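Local coordinates for protein dermonecrotic toxin (PDB 2EBF) that acts as a mitogenic dermonecrotic toxin that induces bone resorption and is associated with severe progressive atrophic rhinitis in pigs, at residues F336-W341 / L507-G512; A343-I348 / K525-V530. All blocks are in the same frame, centred on the assembly; numbering follows the deposited sequence.

Contact 1 (F336-W341 / L507-G512); sequences FDYTPW and LNSTPG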
ATOM      1  N   PHE A 336      -5.159  -3.760  14.567  1.00 36.59           N
ATOM      2  CA  PHE A 336      -5.104  -5.204  14.787  1.00 35.19           C
ATOM      3  C   PHE A 336      -5.333  -5.414  16.270  1.00 34.89           C
ATOM      4  O   PHE A 336      -4.697  -4.761  17.090  1.00 34.36           O
ATOM      5  CB  PHE A 336      -3.775  -5.838  14.354  1.00 34.65           C
ATOM      6  CG  PHE A 336      -3.729  -7.329  14.579  1.00 33.24           C
ATOM      7  CD1 PHE A 336      -4.287  -8.199  13.643  1.00 32.35           C
ATOM      8  CD2 PHE A 336      -3.176  -7.859  15.736  1.00 32.68           C
ATOM      9  CE1 PHE A 336      -4.275  -9.580  13.852  1.00 31.64           C
ATOM     10  CE2 PHE A 336      -3.151  -9.240  15.961  1.00 30.29           C
ATOM     11  CZ  PHE A 336      -3.704 -10.104  15.015  1.00 33.28           C
ATOM     12  N   ASP A 337      -6.265  -6.301  16.609  1.00 34.65           N
ATOM     13  CA  ASP A 337      -6.559  -6.590  18.006  1.00 34.33           C
ATOM     14  C   ASP A 337      -5.765  -7.822  18.446  1.00 33.70           C
ATOM     15  O   ASP A 337      -6.008  -8.928  17.963  1.00 32.90           O
ATOM     16  CB  ASP A 337      -8.067  -6.803  18.200  1.00 34.70           C
ATOM     17  CG  ASP A 337      -8.464  -6.996  19.656  1.00 35.86           C
ATOM     18  OD1 ASP A 337      -7.655  -6.728  20.570  1.00 36.30           O
ATOM     19  OD2 ASP A 337      -9.620  -7.393  19.892  1.00 37.59           O
ATOM     20  N   TYR A 338      -4.813  -7.604  19.353  1.00 33.06           N
ATOM     21  CA  TYR A 338      -4.000  -8.679  19.923  1.00 32.88           C
ATOM     22  C   TYR A 338      -4.710  -9.436  21.044  1.00 33.53           C
ATOM     23  O   TYR A 338      -4.202 -10.448  21.531  1.00 33.04           O
ATOM     24  CB  TYR A 338      -2.720  -8.115  20.511  1.00 32.16           C
ATOM     25  CG  TYR A 338      -1.610  -7.839  19.537  1.00 30.57           C
ATOM     26  CD1 TYR A 338      -1.487  -6.594  18.933  1.00 28.63           C
ATOM     27  CD2 TYR A 338      -0.644  -8.808  19.264  1.00 30.93           C
ATOM     28  CE1 TYR A 338      -0.433  -6.316  18.053  1.00 29.01           C
ATOM     29  CE2 TYR A 338       0.414  -8.544  18.391  1.00 30.66           C
ATOM     30  CZ  TYR A 338       0.509  -7.303  17.792  1.00 29.61           C
ATOM     31  OH  TYR A 338       1.553  -7.040  16.937  1.00 30.36           O
ATOM     32  N   THR A 339      -5.871  -8.937  21.465  1.00 34.20           N
ATOM     33  CA  THR A 339      -6.619  -9.548  22.571  1.00 35.22           C
ATOM     34  C   THR A 339      -6.932 -11.052  22.395  1.00 34.74           C
ATOM     35  O   THR A 339      -6.649 -11.847  23.297  1.00 35.26           O
ATOM     36  CB  THR A 339      -7.875  -8.691  22.932  1.00 35.34           C
ATOM     37  OG1 THR A 339      -7.437  -7.521  23.627  1.00 38.01           O
ATOM     38  CG2 THR A 339      -8.834  -9.459  23.836  1.00 38.33           C
ATOM     39  N   PRO A 340      -7.520 -11.457  21.250  1.00 34.39           N
ATOM     40  CA  PRO A 340      -7.801 -12.881  21.099  1.00 34.00           C
ATOM     41  C   PRO A 340      -6.554 -13.762  21.197  1.00 33.42           C
ATOM     42  O   PRO A 340      -6.592 -14.799  21.867  1.00 33.68           O
ATOM     43  CB  PRO A 340      -8.422 -12.978  19.698  1.00 34.29           C
ATOM     44  CG  PRO A 340      -8.947 -11.610  19.434  1.00 34.24           C
ATOM     45  CD  PRO A 340      -7.991 -10.681  20.089  1.00 34.72           C
ATOM     46  N   TRP A 341      -5.458 -13.342  20.567  1.00 32.12           N
ATOM     47  CA  TRP A 341      -4.231 -14.146  20.562  1.00 31.04           C
ATOM     48  C   TRP A 341      -3.589 -14.214  21.950  1.00 31.17           C
ATOM     49  O   TRP A 341      -3.201 -15.296  22.414  1.00 30.35           O
ATOM     50  CB  TRP A 341      -3.235 -13.626  19.517  1.00 30.16           C
ATOM     51  CG  TRP A 341      -2.062 -14.566  19.275  1.00 29.67           C
ATOM     52  CD1 TRP A 341      -1.982 -15.572  18.333  1.00 28.62           C
ATOM     53  CD2 TRP A 341      -0.820 -14.580  19.978  1.00 28.24           C
ATOM     54  NE1 TRP A 341      -0.767 -16.201  18.419  1.00 28.16           N
ATOM     55  CE2 TRP A 341      -0.032 -15.611  19.417  1.00 28.19           C
ATOM     56  CE3 TRP A 341      -0.287 -13.814  21.032  1.00 27.52           C
ATOM     57  CZ2 TRP A 341       1.255 -15.906  19.881  1.00 29.32           C
ATOM     58  CZ3 TRP A 341       0.980 -14.106  21.490  1.00 28.78           C
ATOM     59  CH2 TRP A 341       1.747 -15.144  20.912  1.00 29.04           C
ATOM     60  N   LEU A 507       7.586 -14.709  12.272  1.00 29.68           N
ATOM     61  CA  LEU A 507       6.710 -15.470  13.164  1.00 29.32           C
ATOM     62  C   LEU A 507       5.875 -14.608  14.093  1.00 28.86           C
ATOM     63  O   LEU A 507       4.647 -14.687  14.073  1.00 28.74           O
ATOM     64  CB  LEU A 507       7.546 -16.443  14.003  1.00 29.42           C
ATOM     65  CG  LEU A 507       8.261 -17.573  13.252  1.00 31.45           C
ATOM     66  CD1 LEU A 507       9.176 -18.350  14.182  1.00 31.91           C
ATOM     67  CD2 LEU A 507       7.236 -18.495  12.643  1.00 31.08           C
ATOM     68  N   ASN A 508       6.563 -13.817  14.921  1.00 27.97           N
ATOM     69  CA  ASN A 508       5.945 -12.941  15.918  1.00 27.88           C
ATOM     70  C   ASN A 508       6.027 -11.469  15.515  1.00 27.62           C
ATOM     71  O   ASN A 508       6.402 -11.157  14.380  1.00 27.83           O
ATOM     72  CB  ASN A 508       6.600 -13.167  17.290  1.00 27.54           C
ATOM     73  CG  ASN A 508       6.157 -14.479  17.935  1.00 27.31           C
ATOM     74  OD1 ASN A 508       4.957 -14.776  18.015  1.00 27.86           O
ATOM     75  ND2 ASN A 508       7.122 -15.268  18.395  1.00 28.74           N
ATOM     76  N   SER A 509       5.678 -10.570  16.434  1.00 27.69           N
ATOM     77  CA  SER A 509       5.555  -9.151  16.100  1.00 27.78           C
ATOM     78  C   SER A 509       6.893  -8.508  15.804  1.00 27.53           C
ATOM     79  O   SER A 509       7.933  -8.973  16.272  1.00 28.16           O
ATOM     80  CB  SER A 509       4.808  -8.371  17.189  1.00 27.48           C
ATOM     81  OG  SER A 509       3.499  -8.894  17.377  1.00 27.57           O
ATOM     82  N   THR A 510       6.856  -7.462  14.986  1.00 27.66           N
ATOM     83  CA  THR A 510       8.026  -6.645  14.670  1.00 27.86           C
ATOM     84  C   THR A 510       7.547  -5.186  14.582  1.00 28.31           C
ATOM     85  O   THR A 510       6.334  -4.942  14.509  1.00 28.23           O
ATOM     86  CB  THR A 510       8.665  -7.036  13.320  1.00 27.87           C
ATOM     87  OG1 THR A 510       7.632  -7.154  12.329  1.00 28.04           O
ATOM     88  CG2 THR A 510       9.475  -8.351  13.426  1.00 27.59           C
ATOM     89  N   PRO A 511       8.480  -4.215  14.641  1.00 28.86           N
ATOM     90  CA  PRO A 511       8.120  -2.792  14.504  1.00 28.83           C
ATOM     91  C   PRO A 511       7.383  -2.432  13.211  1.00 28.97           C
ATOM     92  O   PRO A 511       7.821  -2.807  12.114  1.00 29.07           O
ATOM     93  CB  PRO A 511       9.479  -2.093  14.557  1.00 28.70           C
ATOM     94  CG  PRO A 511      10.310  -2.981  15.413  1.00 29.30           C
ATOM     95  CD  PRO A 511       9.923  -4.369  14.922  1.00 28.87           C
ATOM     96  N   GLY A 512       6.275  -1.701  13.349  1.00 29.03           N
ATOM     97  CA  GLY A 512       5.453  -1.308  12.189  1.00 29.16           C
ATOM     98  C   GLY A 512       5.217   0.194  12.124  1.00 29.71           C
ATOM     99  O   GLY A 512       5.860   0.971  12.845  1.00 28.59           O
TER
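Tyr338 reaches across to Ser509 over backbones whose CA atoms lie 10.3 Å apart, a gap that suits a long side chain ending in a hydroxyl. Its CB already points toward 507-512, and CG stands beside the backbone N and anti to the carbonyl carbon (chi1 -81°), letting the ring carry its OH to Ser509. One face of that ring takes CD2 of Phe336, 3.8 Å above the plane and near the rim, while Tyr338 CD1 in turn lies at the edge of the Phe336 ring. Farther out, Tyr338 CE2 is 3.3 Å from Ser509 OG, which sits close to the tyrosine plane. At the tip, Tyr338 OH donates a hydrogen bond of 2.7 Å to Ser509 OG. The small serine hydroxyl is also bonded to Asp542 OD2, so it links the phenol to a carboxylate. Beside this pair, Trp341 CZ2 approaches Asn508 OD1 obliquely at 4.3 Å. The amide of Asn508 is held by Gln522 NE2 at OD1 and by Leu540 O at ND2. Just before the helix, Asp337 OD1 accepts from Thr339 N at 3.0 Å, a capping bond met from above the carboxylate plane. Helix 504-507 follows strand 498-502 of the mostly parallel sheet, and Asn508 and Ser509 lie where the chain leaves that helix, in an alpha/beta domain.

Contact 2 (A343-I348 / K525-V530); sequences AIYGDI and KIPATV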
ATOM      1  N   ALA A 343      -5.039 -13.929  24.760  1.00 32.71           N
ATOM      2  CA  ALA A 343      -5.898 -14.746  25.627  1.00 33.51           C
ATOM      3  C   ALA A 343      -5.583 -16.250  25.579  1.00 33.81           C
ATOM      4  O   ALA A 343      -5.822 -16.970  26.557  1.00 34.20           O
ATOM      5  CB  ALA A 343      -7.366 -14.504  25.302  1.00 33.25           C
ATOM      6  N   ILE A 344      -5.063 -16.727  24.451  1.00 33.92           N
ATOM      7  CA  ILE A 344      -4.702 -18.137  24.321  1.00 33.97           C
ATOM      8  C   ILE A 344      -3.219 -18.349  24.620  1.00 33.95           C
ATOM      9  O   ILE A 344      -2.860 -19.221  25.420  1.00 33.96           O
ATOM     10  CB  ILE A 344      -5.034 -18.719  22.906  1.00 34.24           C
ATOM     11  CG1 ILE A 344      -6.454 -18.346  22.447  1.00 35.33           C
ATOM     12  CG2 ILE A 344      -4.814 -20.233  22.867  1.00 34.26           C
ATOM     13  CD1 ILE A 344      -7.575 -18.859  23.338  1.00 37.82           C
ATOM     14  N   TYR A 345      -2.363 -17.544  23.989  1.00 33.21           N
ATOM     15  CA  TYR A 345      -0.921 -17.794  24.008  1.00 33.27           C
ATOM     16  C   TYR A 345      -0.098 -16.761  24.772  1.00 33.42           C
ATOM     17  O   TYR A 345       1.119 -16.920  24.898  1.00 33.47           O
ATOM     18  CB  TYR A 345      -0.396 -17.858  22.578  1.00 32.38           C
ATOM     19  CG  TYR A 345      -1.230 -18.699  21.647  1.00 31.88           C
ATOM     20  CD1 TYR A 345      -2.088 -18.105  20.725  1.00 30.86           C
ATOM     21  CD2 TYR A 345      -1.155 -20.092  21.676  1.00 31.22           C
ATOM     22  CE1 TYR A 345      -2.859 -18.879  19.845  1.00 30.46           C
ATOM     23  CE2 TYR A 345      -1.925 -20.874  20.800  1.00 30.63           C
ATOM     24  CZ  TYR A 345      -2.769 -20.260  19.893  1.00 30.82           C
ATOM     25  OH  TYR A 345      -3.525 -21.028  19.026  1.00 31.68           O
ATOM     26  N   GLY A 346      -0.750 -15.707  25.263  1.00 34.00           N
ATOM     27  CA  GLY A 346      -0.037 -14.546  25.815  1.00 34.59           C
ATOM     28  C   GLY A 346       0.153 -14.464  27.315  1.00 35.60           C
ATOM     29  O   GLY A 346       0.768 -13.515  27.809  1.00 35.49           O
ATOM     30  N   ASP A 347      -0.372 -15.445  28.051  1.00 36.72           N
ATOM     31  CA  ASP A 347      -0.143 -15.534  29.492  1.00 37.48           C
ATOM     32  C   ASP A 347       1.345 -15.682  29.746  1.00 37.23           C
ATOM     33  O   ASP A 347       2.050 -16.311  28.952  1.00 36.79           O
ATOM     34  CB  ASP A 347      -0.876 -16.744  30.091  1.00 38.54           C
ATOM     35  CG  ASP A 347      -0.780 -16.791  31.612  1.00 40.45           C
ATOM     36  OD1 ASP A 347      -1.514 -16.022  32.276  1.00 44.12           O
ATOM     37  OD2 ASP A 347       0.029 -17.584  32.143  1.00 42.28           O
ATOM     38  N   ILE A 348       1.829 -15.119  30.854  1.00 36.95           N
ATOM     39  CA  ILE A 348       3.253 -15.221  31.176  1.00 37.07           C
ATOM     40  C   ILE A 348       3.725 -16.675  31.236  1.00 37.08           C
ATOM     41  O   ILE A 348       4.866 -16.971  30.888  1.00 37.26           O
ATOM     42  CB  ILE A 348       3.655 -14.450  32.484  1.00 37.34           C
ATOM     43  CG1 ILE A 348       5.158 -14.602  32.755  1.00 37.50           C
ATOM     44  CG2 ILE A 348       2.842 -14.931  33.691  1.00 37.42           C
ATOM     45  CD1 ILE A 348       5.844 -13.353  33.262  1.00 36.64           C
ATOM     46  N   LYS A 525      -3.612 -17.022  14.210  1.00 31.81           N
ATOM     47  CA  LYS A 525      -4.205 -17.492  15.469  1.00 31.95           C
ATOM     48  C   LYS A 525      -3.575 -18.816  15.938  1.00 30.90           C
ATOM     49  O   LYS A 525      -4.274 -19.714  16.413  1.00 30.94           O
ATOM     50  CB  LYS A 525      -5.732 -17.648  15.357  1.00 32.87           C
ATOM     51  CG  LYS A 525      -6.507 -16.439  14.793  1.00 36.08           C
ATOM     52  CD  LYS A 525      -6.932 -16.619  13.331  1.00 41.71           C
ATOM     53  CE  LYS A 525      -7.981 -17.707  13.160  1.00 45.16           C
ATOM     54  NZ  LYS A 525      -8.326 -17.943  11.720  1.00 47.55           N
ATOM     55  N   ILE A 526      -2.260 -18.933  15.794  1.00 29.31           N
ATOM     56  CA  ILE A 526      -1.533 -20.152  16.178  1.00 28.45           C
ATOM     57  C   ILE A 526      -0.329 -19.781  17.044  1.00 28.01           C
ATOM     58  O   ILE A 526       0.007 -18.609  17.131  1.00 28.04           O
ATOM     59  CB  ILE A 526      -1.083 -20.963  14.933  1.00 28.31           C
ATOM     60  CG1 ILE A 526      -0.147 -20.123  14.038  1.00 28.21           C
ATOM     61  CG2 ILE A 526      -2.323 -21.480  14.180  1.00 27.73           C
ATOM     62  CD1 ILE A 526       0.406 -20.867  12.819  1.00 28.11           C
ATOM     63  N   PRO A 527       0.301 -20.768  17.716  1.00 27.75           N
ATOM     64  CA  PRO A 527       1.547 -20.459  18.428  1.00 27.67           C
ATOM     65  C   PRO A 527       2.804 -20.584  17.557  1.00 27.47           C
ATOM     66  O   PRO A 527       2.854 -21.435  16.658  1.00 27.35           O
ATOM     67  CB  PRO A 527       1.573 -21.513  19.538  1.00 27.42           C
ATOM     68  CG  PRO A 527       0.867 -22.729  18.920  1.00 27.70           C
ATOM     69  CD  PRO A 527      -0.115 -22.176  17.894  1.00 27.89           C
ATOM     70  N   ALA A 528       3.805 -19.743  17.817  1.00 27.76           N
ATOM     71  CA  ALA A 528       5.148 -19.950  17.253  1.00 28.16           C
ATOM     72  C   ALA A 528       6.015 -20.776  18.193  1.00 28.53           C
ATOM     73  O   ALA A 528       5.963 -20.611  19.421  1.00 28.42           O
ATOM     74  CB  ALA A 528       5.827 -18.637  16.946  1.00 28.26           C
ATOM     75  N   THR A 529       6.835 -21.642  17.610  1.00 28.61           N
ATOM     76  CA  THR A 529       7.674 -22.547  18.400  1.00 29.50           C
ATOM     77  C   THR A 529       9.101 -22.637  17.873  1.00 30.13           C
ATOM     78  O   THR A 529       9.397 -22.191  16.767  1.00 29.86           O
ATOM     79  CB  THR A 529       7.084 -23.980  18.473  1.00 29.11           C
ATOM     80  OG1 THR A 529       7.095 -24.583  17.172  1.00 28.89           O
ATOM     81  CG2 THR A 529       5.677 -23.978  19.044  1.00 28.55           C
ATOM     82  N   VAL A 530       9.974 -23.224  18.689  1.00 31.30           N
ATOM     83  CA  VAL A 530      11.368 -23.460  18.328  1.00 32.72           C
ATOM     84  C   VAL A 530      11.802 -24.794  18.926  1.00 33.44           C
ATOM     85  O   VAL A 530      11.242 -25.244  19.928  1.00 33.13           O
ATOM     86  CB  VAL A 530      12.334 -22.352  18.885  1.00 32.82           C
ATOM     87  CG1 VAL A 530      12.229 -21.067  18.098  1.00 33.04           C
ATOM     88  CG2 VAL A 530      12.091 -22.097  20.377  1.00 33.61           C
TER
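Tyr345 and the 525-527 backbone share one hydrogen bond: Tyr345 OH donates to Lys525 O at 3.0 Å. The phenol comes from above the carbonyl plane, 41° out of it, with a C=O...O angle of 121°. Lys525 ends helix 520-524 in a Schellman motif and takes a left-handed backbone conformation (phi 63°). The far end of its side chain leads away from Tyr345, and its amine makes a weak, long ion pair with Asp492.

Van der Waals packing supplies the rest. The peptide between Ile526 and Pro527 lies over one face of the tyrosine ring, with Ile526 C and Pro527 N each 3.7 Å above its plane, offset toward the rim. Proline suits this place because its nitrogen carries no hydrogen that would need an acceptor there. Its ring crosses the tyrosine obliquely, and Pro527 CD comes within 3.7 Å of Tyr345 CE2. From Pro527 the chain runs into strand 528-531 of the mixed sheet of the alpha/beta domain, parallel to strand 372-376 and antiparallel to 537-539; Tyr345, in the last turn of helix 339-345, packs where the chain enters this strand.

On the opposite face of Tyr345, the methyl CG2 of Ile344 lies 3.5 Å above the plane, over the ring centre. Aromatic contacts are made by Tyr350 and Tyr370, edge-to-face with Tyr345, and by Phe539 of strand 537-539.

Contact 1 uses the residues leading into helix 339-345 and its first turn, contact 2 its last turn, and their centres are 11 Å apart. They touch directly: Trp341 NE1 of contact 1 is 2.8 Å from Ile526 O of contact 2, a probable hydrogen bond. The ring of Trp341 also meets that of Tyr345, with planes about 40° apart. Between the other two segments, Leu507 CB packs 4.1 Å from Ala528 CB. One short helix thus bridges the loop after helix 504-507 and the lead into strand 528-531. Both contacts belong to the C2 region, whereas the phosphonate pocket, Gly624 to Ser628, belongs to the C3 region.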